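Local coordinates for protein Lys-gingipain W83 (Porphyromonas gingivalis, PDB 4ITC) that cleaves proteins after lysine as a virulence-linked cysteine protease, and is represented here by its first cleaved adhesin domain, a calcium-binding, non-catalytic beta sandwich, at residues 44-49 against 161-166. Sequence-based numbering, arbitrary orientation. Where two conformers were deposited one is given.
Sequences CVYSES and YIDLDE. With CA (calcium ion), chain C.
L164 N donates to V45 O at 2.9 Å, V45 N returns a nearly straight bond to L164 O (177°), and S47 and I162 repeat the exchange two residues on. These two antiparallel hydrogen-bonded pairs join strand 43-48 to strand 161-171 inside one sheet of the adhesin domain's beta sandwich. Y46-D163 and E48-Y161 are the non-hydrogen-bonded pairs; at the first, Y46 CA comes to 3.1 Å from I162 O in a CA-H...O contact.

At the end of the ladder marked by C44 and D165, both carboxylate oxygens of D165, which has Y39 as a further polar partner, bind a calcium ion, OD1 at 2.4 Å, together with E166 OE1. The metal joins G43 at the start of strand 43-48, S41 before it and the N-terminal S7 and E9 to strand 161-171. C44 CB lies over one face of the D165 carboxylate, 3.8 Å from CG, while the calcium ion is bound at the oxygen edge.

On the face bearing Y46, E48, Y161 and D163, the two tyrosines lie side by side and point the same way, their planes inclined by 31°. Y46 CD2 sits over one face of the Y161 ring, offset toward its rim. E48 CG leans on the same ring, 3.6 Å from CD1, and a water that donates to E48 OE1 also bonds Y161 OH. The other carboxylate oxygen of E48 forms a salt bridge with K29.

On the opposite face, chi1 of -64° leaves V45 CG2 as the branch meeting L164 CB at 3.7 Å, and both side chains reach L64 of the second sheet. S47 OG bonds H153 there. A calcium site thus lies at one end and a water-linked E48-Y161 pair at the other; D163 OD1, buried between them without a polar partner, probably costs desolvation energy.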
# COMPACT_ATOMS: atom_id res chain seq x y z
N CYS A 44 6.48 8.41 -2.37
CA CYS A 44 5.60 7.35 -1.85
C CYS A 44 5.55 6.23 -2.86
O CYS A 44 6.35 6.22 -3.79
CB CYS A 44 4.22 7.88 -1.57
SG CYS A 44 3.26 8.41 -2.99
N VAL A 45 4.65 5.26 -2.66
CA VAL A 45 4.37 4.26 -3.67
C VAL A 45 2.89 4.28 -3.99
O VAL A 45 2.08 4.72 -3.20
CB VAL A 45 4.80 2.84 -3.24
CG1 VAL A 45 6.31 2.81 -3.07
CG2 VAL A 45 4.10 2.41 -1.97
N TYR A 46 2.56 3.79 -5.18
CA TYR A 46 1.18 3.77 -5.62
C TYR A 46 0.91 2.60 -6.54
O TYR A 46 1.82 1.99 -7.13
CB TYR A 46 0.79 5.07 -6.31
CG TYR A 46 1.39 5.25 -7.68
CD1 TYR A 46 2.70 5.70 -7.83
CD2 TYR A 46 0.65 5.02 -8.81
CE1 TYR A 46 3.23 5.90 -9.07
CE2 TYR A 46 1.18 5.21 -10.08
CZ TYR A 46 2.48 5.65 -10.21
OH TYR A 46 3.03 5.86 -11.48
N SER A 47 -0.37 2.23 -6.62
CA SER A 47 -0.83 1.17 -7.48
C SER A 47 -2.12 1.61 -8.14
O SER A 47 -2.97 2.28 -7.54
CB SER A 47 -1.03 -0.10 -6.67
OG SER A 47 -1.56 -1.15 -7.43
N GLU A 48 -2.27 1.26 -9.43
CA GLU A 48 -3.31 1.76 -10.31
C GLU A 48 -4.49 0.81 -10.48
O GLU A 48 -4.31 -0.38 -10.83
CB GLU A 48 -2.71 1.99 -11.70
CG GLU A 48 -1.59 3.02 -11.71
CD GLU A 48 -0.68 2.86 -12.91
OE1 GLU A 48 -0.62 3.85 -13.70
OE2 GLU A 48 -0.08 1.76 -13.10
N SER A 49 -5.71 1.34 -10.36
CA SER A 49 -6.90 0.68 -10.89
C SER A 49 -7.41 1.28 -12.19
O SER A 49 -8.36 0.75 -12.78
CB SER A 49 -8.02 0.67 -9.84
OG SER A 49 -8.60 1.92 -9.71
N TYR A 161 -5.71 5.69 -8.32
CA TYR A 161 -4.59 5.08 -7.59
C TYR A 161 -4.87 4.99 -6.11
O TYR A 161 -5.55 5.84 -5.54
CB TYR A 161 -3.26 5.82 -7.69
CG TYR A 161 -2.81 6.42 -8.98
CD1 TYR A 161 -3.23 5.91 -10.23
CD2 TYR A 161 -1.91 7.48 -8.96
CE1 TYR A 161 -2.78 6.49 -11.40
CE2 TYR A 161 -1.44 8.06 -10.13
CZ TYR A 161 -1.89 7.56 -11.34
OH TYR A 161 -1.45 8.05 -12.57
N ILE A 162 -4.29 3.96 -5.49
CA ILE A 162 -4.05 3.94 -4.08
C ILE A 162 -2.58 4.31 -3.84
O ILE A 162 -1.68 3.77 -4.50
CB ILE A 162 -4.42 2.57 -3.42
CG1 ILE A 162 -4.23 2.64 -1.89
CG2 ILE A 162 -3.71 1.39 -4.04
CD1 ILE A 162 -4.79 1.41 -1.21
N ASP A 163 -2.35 5.19 -2.88
CA ASP A 163 -1.02 5.60 -2.50
C ASP A 163 -0.74 5.11 -1.07
O ASP A 163 -1.60 5.17 -0.21
CB ASP A 163 -0.90 7.11 -2.48
CG ASP A 163 -1.25 7.83 -3.78
OD1 ASP A 163 -1.41 7.24 -4.88
OD2 ASP A 163 -1.36 9.11 -3.65
N LEU A 164 0.52 4.77 -0.81
CA LEU A 164 0.98 4.18 0.43
C LEU A 164 2.31 4.84 0.79
O LEU A 164 3.16 5.04 -0.09
CB LEU A 164 1.16 2.66 0.27
CG LEU A 164 1.89 1.90 1.37
CD1 LEU A 164 0.96 1.77 2.55
CD2 LEU A 164 2.30 0.50 0.90
N ASP A 165 2.49 5.18 2.08
CA ASP A 165 3.73 5.86 2.50
C ASP A 165 4.06 5.57 3.95
O ASP A 165 3.20 5.14 4.74
CB ASP A 165 3.62 7.37 2.26
CG ASP A 165 4.98 8.05 2.10
OD1 ASP A 165 6.02 7.38 1.98
OD2 ASP A 165 4.98 9.31 2.04
N GLU A 166 5.34 5.79 4.26
CA GLU A 166 5.85 5.93 5.64
C GLU A 166 5.50 4.69 6.46
O GLU A 166 4.75 4.76 7.44
CB GLU A 166 5.30 7.19 6.24
CG GLU A 166 5.74 8.45 5.48
CD GLU A 166 7.23 8.64 5.34
OE1 GLU A 166 7.61 9.17 4.26
OE2 GLU A 166 8.00 8.23 6.27
CA CA C . 7.46 9.34 1.88
O HOH W 1 -1.46 6.27 -14.67